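Local coordinates for protein ORF10 (Moritella marina, PDB 6RIW) that probably elongates acyl chains by ketosynthase condensation, this chain being the ketosynthase-chain length factor didomain of a polyunsaturated fatty acid synthase, at residues Ala470-Phe478 with Ala844-Leu852; Ser863-Leu871 with Ala878-Ala886. All coordinates share one frame; numbering follows the deposited sequence.

Contact 1 (Ala470-Phe478 with Ala844-Leu852)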
loop_
_atom_site.group_PDB
_atom_site.type_symbol
_atom_site.label_atom_id
_atom_site.label_comp_id
_atom_site.label_asym_id
_atom_site.label_seq_id
_atom_site.Cartn_x
_atom_site.Cartn_y
_atom_site.Cartn_z
ATOM N N ALA A 470 10.472 17.561 15.865
ATOM C CA ALA A 470 9.794 18.846 15.869
ATOM C C ALA A 470 8.846 18.931 14.682
ATOM O O ALA A 470 9.255 18.684 13.552
ATOM C CB ALA A 470 10.812 19.990 15.809
ATOM N N ILE A 471 7.590 19.298 14.929
ATOM C CA ILE A 471 6.636 19.557 13.848
ATOM C C ILE A 471 6.791 21.013 13.424
ATOM O O ILE A 471 6.545 21.917 14.231
ATOM C CB ILE A 471 5.189 19.278 14.296
ATOM C CG1 ILE A 471 5.027 17.849 14.801
ATOM C CG2 ILE A 471 4.211 19.608 13.155
ATOM C CD1 ILE A 471 3.682 17.542 15.553
ATOM N N ILE A 472 7.213 21.244 12.179
ATOM C CA ILE A 472 7.527 22.588 11.696
ATOM C C ILE A 472 6.655 23.020 10.527
ATOM O O ILE A 472 6.761 24.172 10.081
ATOM C CB ILE A 472 9.017 22.710 11.311
ATOM C CG1 ILE A 472 9.355 21.744 10.160
ATOM C CG2 ILE A 472 9.878 22.359 12.495
ATOM C CD1 ILE A 472 10.773 21.900 9.638
ATOM N N GLY A 473 5.778 22.167 10.022
ATOM C CA GLY A 473 4.932 22.579 8.932
ATOM C C GLY A 473 3.713 21.682 8.966
ATOM O O GLY A 473 3.875 20.502 9.294
ATOM N N MET A 474 2.517 22.224 8.718
ATOM C CA MET A 474 1.277 21.445 8.763
ATOM C C MET A 474 0.272 22.013 7.767
ATOM O O MET A 474 0.243 23.225 7.505
ATOM C CB MET A 474 0.621 21.438 10.159
ATOM C CG MET A 474 1.513 21.028 11.333
ATOM S SD MET A 474 0.626 20.584 12.840
ATOM C CE MET A 474 -0.160 22.119 13.285
ATOM N N ASP A 475 -0.587 21.130 7.245
ATOM C CA ASP A 475 -1.809 21.558 6.565
ATOM C C ASP A 475 -2.862 20.465 6.714
ATOM O O ASP A 475 -2.540 19.299 6.945
ATOM C CB ASP A 475 -1.580 21.892 5.088
ATOM C CG ASP A 475 -2.805 22.587 4.440
ATOM O OD1 ASP A 475 -3.509 23.384 5.115
ATOM O OD2 ASP A 475 -3.078 22.320 3.250
ATOM N N SER A 476 -4.128 20.854 6.580
ATOM C CA SER A 476 -5.222 19.927 6.831
ATOM C C SER A 476 -6.412 20.266 5.949
ATOM O O SER A 476 -6.722 21.440 5.727
ATOM C CB SER A 476 -5.636 19.975 8.301
ATOM O OG SER A 476 -6.104 21.277 8.631
ATOM N N HIS A 477 -7.113 19.235 5.506
ATOM C CA HIS A 477 -8.364 19.394 4.759
ATOM C C HIS A 477 -9.311 18.294 5.244
ATOM O O HIS A 477 -9.253 17.157 4.761
ATOM C CB HIS A 477 -8.086 19.319 3.267
ATOM C CG HIS A 477 -9.271 19.646 2.418
ATOM N ND1 HIS A 477 -9.150 20.022 1.099
ATOM C CD2 HIS A 477 -10.596 19.648 2.691
ATOM C CE1 HIS A 477 -10.351 20.239 0.595
ATOM N NE2 HIS A 477 -11.248 20.021 1.538
ATOM N N PHE A 478 -10.163 18.631 6.213
ATOM C CA PHE A 478 -11.096 17.687 6.830
ATOM C C PHE A 478 -12.504 18.221 6.625
ATOM O O PHE A 478 -12.866 19.261 7.192
ATOM C CB PHE A 478 -10.807 17.515 8.317
ATOM C CG PHE A 478 -9.549 16.770 8.608
ATOM C CD1 PHE A 478 -9.418 15.436 8.247
ATOM C CD2 PHE A 478 -8.496 17.404 9.254
ATOM C CE1 PHE A 478 -8.264 14.733 8.534
ATOM C CE2 PHE A 478 -7.331 16.711 9.544
ATOM C CZ PHE A 478 -7.222 15.364 9.171
ATOM N N ALA A 844 -5.235 13.574 12.049
ATOM C CA ALA A 844 -6.181 14.493 12.676
ATOM C C ALA A 844 -5.856 14.716 14.152
ATOM O O ALA A 844 -5.889 15.857 14.634
ATOM C CB ALA A 844 -7.620 13.971 12.536
ATOM N N SER A 845 -5.561 13.641 14.888
ATOM C CA SER A 845 -5.255 13.778 16.316
ATOM C C SER A 845 -3.963 14.548 16.547
ATOM O O SER A 845 -3.877 15.368 17.474
ATOM C CB SER A 845 -5.132 12.406 16.968
ATOM O OG SER A 845 -6.324 11.668 16.828
ATOM N N ILE A 846 -2.925 14.239 15.769
ATOM C CA ILE A 846 -1.642 14.928 15.941
ATOM C C ILE A 846 -1.798 16.411 15.644
ATOM O O ILE A 846 -1.296 17.270 16.388
ATOM C CB ILE A 846 -0.565 14.281 15.052
ATOM C CG1 ILE A 846 -0.111 12.952 15.672
ATOM C CG2 ILE A 846 0.641 15.245 14.871
ATOM C CD1 ILE A 846 0.855 12.125 14.773
ATOM N N ILE A 847 -2.517 16.748 14.574
ATOM C CA ILE A 847 -2.610 18.155 14.190
ATOM C C ILE A 847 -3.465 18.948 15.182
ATOM O O ILE A 847 -3.100 20.075 15.559
ATOM C CB ILE A 847 -3.130 18.283 12.750
ATOM C CG1 ILE A 847 -2.022 17.791 11.802
ATOM C CG2 ILE A 847 -3.541 19.760 12.435
ATOM C CD1 ILE A 847 -2.370 17.933 10.328
ATOM N N LYS A 848 -4.608 18.391 15.623
ATOM C CA LYS A 848 -5.357 19.036 16.705
ATOM C C LYS A 848 -4.450 19.317 17.903
ATOM O O LYS A 848 -4.444 20.427 18.459
ATOM C CB LYS A 848 -6.529 18.166 17.167
ATOM C CG LYS A 848 -7.156 18.681 18.482
ATOM C CD LYS A 848 -8.257 17.765 19.032
ATOM C CE LYS A 848 -8.629 18.103 20.484
ATOM N NZ LYS A 848 -9.626 17.141 21.038
ATOM N N THR A 849 -3.712 18.294 18.328
ATOM C CA THR A 849 -2.873 18.400 19.520
ATOM C C THR A 849 -1.748 19.402 19.308
ATOM O O THR A 849 -1.470 20.237 20.184
ATOM C CB THR A 849 -2.316 17.024 19.872
ATOM O OG1 THR A 849 -3.397 16.114 20.127
ATOM C CG2 THR A 849 -1.403 17.081 21.097
ATOM N N ALA A 850 -1.096 19.352 18.140
ATOM C CA ALA A 850 -0.032 20.318 17.858
ATOM C C ALA A 850 -0.559 21.751 17.817
ATOM O O ALA A 850 0.112 22.671 18.298
ATOM C CB ALA A 850 0.663 19.971 16.543
ATOM N N LEU A 851 -1.755 21.969 17.247
ATOM C CA LEU A 851 -2.307 23.329 17.225
ATOM C C LEU A 851 -2.601 23.825 18.638
ATOM O O LEU A 851 -2.321 24.988 18.961
ATOM C CB LEU A 851 -3.570 23.392 16.353
ATOM C CG LEU A 851 -3.447 23.262 14.818
ATOM C CD1 LEU A 851 -4.834 23.128 14.142
ATOM C CD2 LEU A 851 -2.669 24.434 14.181
ATOM N N LEU A 852 -3.156 22.960 19.497
ATOM C CA LEU A 852 -3.453 23.352 20.873
ATOM C C LEU A 852 -2.185 23.692 21.638
ATOM O O LEU A 852 -2.144 24.680 22.375
ATOM C CB LEU A 852 -4.187 22.229 21.605
ATOM C CG LEU A 852 -5.649 21.958 21.228
ATOM C CD1 LEU A 852 -6.250 20.939 22.212
ATOM C CD2 LEU A 852 -6.468 23.242 21.201
#
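A844 opens the helical side by setting its CB against the ring of F478, 3.7 Å from CZ; the phenyl group meets the ring of F487 as well. I846 then turns its CG2 branch to I471, whose CD1 lies 3.9 Å from that methyl, while I846 also packs against helix 668-682. I847 holds the middle of the interface. Its CG1 lies 4.0 Å from SD of M474, the two side chains running past each other in opposite directions, and its CD1 goes on to the backbone, 3.7 Å from the carbonyl O of D475, whose carboxylate is held by N563. A850 follows, its CB 3.8 Å from SD of M474 and 4.0 Å from CD1 of I471, so a single methyl seats two strand residues. Last comes L851, whose CD2 stands 3.5 Å from CE of M474; the bend at the end of the methionine (chi3 -64°) turns CE to the leucine. Strand 470-478 and helix 844-852 run at 124° to each other, 9.8 Å apart at closest approach, a wholly buried helix-on-sheet packing that belongs to the layered alpha/beta architecture of the thiolase fold.

Contact 2 (Ser863-Leu871 with Ala878-Ala886)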
loop_
_atom_site.group_PDB
_atom_site.type_symbol
_atom_site.label_atom_id
_atom_site.label_comp_id
_atom_site.label_asym_id
_atom_site.label_seq_id
_atom_site.Cartn_x
_atom_site.Cartn_y
_atom_site.Cartn_z
ATOM N N SER A 863 6.598 22.875 27.930
ATOM C CA SER A 863 6.455 22.204 29.215
ATOM C C SER A 863 5.085 21.521 29.359
ATOM O O SER A 863 4.958 20.598 30.158
ATOM C CB SER A 863 6.683 23.189 30.379
ATOM O OG SER A 863 5.707 24.224 30.393
ATOM N N LYS A 864 4.062 21.953 28.618
ATOM C CA LYS A 864 2.790 21.248 28.681
ATOM C C LYS A 864 2.861 20.027 27.775
ATOM O O LYS A 864 3.399 20.091 26.664
ATOM C CB LYS A 864 1.613 22.146 28.284
ATOM C CG LYS A 864 1.241 23.205 29.332
ATOM C CD LYS A 864 0.355 22.647 30.468
ATOM C CE LYS A 864 1.166 22.254 31.695
ATOM N NZ LYS A 864 0.493 21.169 32.479
ATOM N N HIS A 865 2.332 18.914 28.275
ATOM C CA HIS A 865 2.383 17.620 27.610
ATOM C C HIS A 865 0.980 17.081 27.402
ATOM O O HIS A 865 0.154 17.119 28.317
ATOM C CB HIS A 865 3.172 16.614 28.433
ATOM C CG HIS A 865 4.557 17.079 28.757
ATOM N ND1 HIS A 865 5.587 17.012 27.844
ATOM C CD2 HIS A 865 5.072 17.649 29.869
ATOM C CE1 HIS A 865 6.688 17.503 28.390
ATOM N NE2 HIS A 865 6.401 17.897 29.617
ATOM N N ILE A 866 0.729 16.533 26.213
ATOM C CA ILE A 866 -0.549 15.899 25.904
ATOM C C ILE A 866 -0.279 14.488 25.396
ATOM O O ILE A 866 0.641 14.273 24.601
ATOM C CB ILE A 866 -1.354 16.725 24.879
ATOM C CG1 ILE A 866 -1.798 18.054 25.505
ATOM C CG2 ILE A 866 -2.593 15.930 24.348
ATOM C CD1 ILE A 866 -2.503 18.977 24.515
ATOM N N ALA A 867 -1.042 13.519 25.899
ATOM C CA ALA A 867 -0.946 12.142 25.447
ATOM C C ALA A 867 -1.988 11.889 24.361
ATOM O O ALA A 867 -3.117 12.388 24.444
ATOM C CB ALA A 867 -1.157 11.172 26.611
ATOM N N ILE A 868 -1.597 11.112 23.345
ATOM C CA ILE A 868 -2.503 10.635 22.300
ATOM C C ILE A 868 -2.503 9.115 22.336
ATOM O O ILE A 868 -1.435 8.493 22.385
ATOM C CB ILE A 868 -2.075 11.130 20.905
ATOM C CG1 ILE A 868 -1.817 12.645 20.923
ATOM C CG2 ILE A 868 -3.110 10.697 19.828
ATOM C CD1 ILE A 868 -1.368 13.213 19.534
ATOM N N ASN A 869 -3.695 8.515 22.270
ATOM C CA ASN A 869 -3.842 7.069 22.226
ATOM C C ASN A 869 -4.416 6.644 20.877
ATOM O O ASN A 869 -5.204 7.368 20.270
ATOM C CB ASN A 869 -4.747 6.583 23.370
ATOM C CG ASN A 869 -4.566 5.107 23.669
ATOM O OD1 ASN A 869 -3.448 4.641 23.900
ATOM N ND2 ASN A 869 -5.667 4.354 23.642
ATOM N N GLY A 870 -3.984 5.480 20.396
ATOM C CA GLY A 870 -4.446 4.940 19.129
ATOM C C GLY A 870 -4.714 3.449 19.193
ATOM O O GLY A 870 -3.935 2.699 19.797
ATOM N N LEU A 871 -5.844 3.020 18.612
ATOM C CA LEU A 871 -6.213 1.621 18.481
ATOM C C LEU A 871 -6.627 1.405 17.039
ATOM O O LEU A 871 -6.786 2.360 16.277
ATOM C CB LEU A 871 -7.363 1.215 19.431
ATOM C CG LEU A 871 -7.085 1.397 20.932
ATOM C CD1 LEU A 871 -8.366 1.180 21.740
ATOM C CD2 LEU A 871 -6.016 0.408 21.394
ATOM N N ALA A 878 -1.033 2.281 20.050
ATOM C CA ALA A 878 -0.031 3.324 19.928
ATOM C C ALA A 878 -0.285 4.370 21.004
ATOM O O ALA A 878 -1.439 4.682 21.320
ATOM C CB ALA A 878 -0.064 3.979 18.535
ATOM N N HIS A 879 0.788 4.895 21.581
ATOM C CA HIS A 879 0.666 5.990 22.539
ATOM C C HIS A 879 1.754 7.018 22.266
ATOM O O HIS A 879 2.929 6.656 22.115
ATOM C CB HIS A 879 0.765 5.470 23.981
ATOM C CG HIS A 879 -0.029 6.270 24.974
ATOM N ND1 HIS A 879 -1.395 6.125 25.143
ATOM C CD2 HIS A 879 0.364 7.209 25.870
ATOM C CE1 HIS A 879 -1.805 6.953 26.092
ATOM N NE2 HIS A 879 -0.756 7.620 26.553
ATOM N N LEU A 880 1.365 8.290 22.194
ATOM C CA LEU A 880 2.299 9.360 21.863
ATOM C C LEU A 880 2.259 10.424 22.944
ATOM O O LEU A 880 1.209 10.677 23.542
ATOM C CB LEU A 880 1.965 10.035 20.530
ATOM C CG LEU A 880 2.079 9.197 19.268
ATOM C CD1 LEU A 880 0.822 8.379 19.072
ATOM C CD2 LEU A 880 2.286 10.126 18.060
ATOM N N ILE A 881 3.398 11.069 23.160
ATOM C CA ILE A 881 3.477 12.254 24.015
ATOM C C ILE A 881 3.957 13.410 23.152
ATOM O O ILE A 881 5.019 13.319 22.530
ATOM C CB ILE A 881 4.438 12.056 25.203
ATOM C CG1 ILE A 881 4.029 10.858 26.072
ATOM C CG2 ILE A 881 4.528 13.352 25.995
ATOM C CD1 ILE A 881 2.624 11.007 26.729
ATOM N N LEU A 882 3.181 14.489 23.107
ATOM C CA LEU A 882 3.570 15.709 22.418
ATOM C C LEU A 882 3.734 16.813 23.452
ATOM O O LEU A 882 3.073 16.795 24.496
ATOM C CB LEU A 882 2.516 16.139 21.390
ATOM C CG LEU A 882 2.628 15.487 20.011
ATOM C CD1 LEU A 882 2.317 13.974 20.100
ATOM C CD2 LEU A 882 1.706 16.197 19.029
ATOM N N SER A 883 4.597 17.788 23.161
ATOM C CA SER A 883 4.860 18.825 24.156
ATOM C C SER A 883 4.932 20.185 23.482
ATOM O O SER A 883 5.283 20.297 22.304
ATOM C CB SER A 883 6.142 18.503 24.948
ATOM O OG SER A 883 7.288 18.679 24.136
ATOM N N SER A 884 4.550 21.222 24.230
ATOM C CA SER A 884 4.614 22.571 23.708
ATOM C C SER A 884 6.063 23.031 23.620
ATOM O O SER A 884 6.960 22.483 24.265
ATOM C CB SER A 884 3.802 23.532 24.586
ATOM O OG SER A 884 4.251 23.470 25.927
ATOM N N SER A 885 6.273 24.064 22.826
ATOM C CA SER A 885 7.598 24.614 22.577
ATOM C C SER A 885 7.640 26.074 23.024
ATOM O O SER A 885 6.640 26.637 23.494
ATOM C CB SER A 885 7.954 24.485 21.104
ATOM O OG SER A 885 7.199 25.400 20.344
ATOM N N ALA A 886 8.811 26.694 22.821
ATOM C CA ALA A 886 9.085 28.011 23.390
ATOM C C ALA A 886 8.295 29.114 22.704
ATOM O O ALA A 886 7.843 30.051 23.369
ATOM C CB ALA A 886 10.591 28.316 23.314
#
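The imidazole of H879 has the carbonyl O of I868 over one face, displaced toward the rim. At the ring's edge, ND1 of H879 donates to OD1 of N869, 2.8 Å away. That bond is nearly straight at 163°, with the acceptor in the ring plane, although the amide plane is turned 59° from the ring. N869 reaches it with CG anti to the backbone N (chi1 -160°). As Y822 holds NE2 of H879 and E814 binds ND2 of N869, both flat groups are fixed at two points. Beside them, CB of A867 lies 3.8 Å from CD1 of I881. The other ring, of H865, rests obliquely on S883, ND1 of H865 3.3 Å from CB of S883; this buried nitrogen finds no polar partner. On the other face of the sheet, CD1 of I868 meets CD1 of L882 at 3.8 Å. Paired backbone bonds link I866 with L882, I868 with L880 and G870 with A878, and OG of S884 accepts from N of both S863 and K864. Strand 797-801 flanks this antiparallel hairpin along 865-870 and strand 763-772 along 878-884, while I866, I868 and L882 pack on helix 841-854.

Overall arrangement
Contacts 1 and 2 illustrate how one helix can serve two parts of a sheet layer. Helix 841-854 points I847 and A850 toward strand 470-478, with A844 also touching it, and packs T849 against the hairpin that follows it in the chain. There T849 CG2 lies 3.6 Å from I866 CG2, and T849 OG1 packs 3.6 Å from I868 CD1, so the two contacts touch although their centres are about 12 Å apart. Strand 763-772 joins the two, pairing antiparallel with both 469-478 and 876-884. All four segments belong to the second of the chain's two ketosynthase-family regions, away from the magnesium site at M1 and K286.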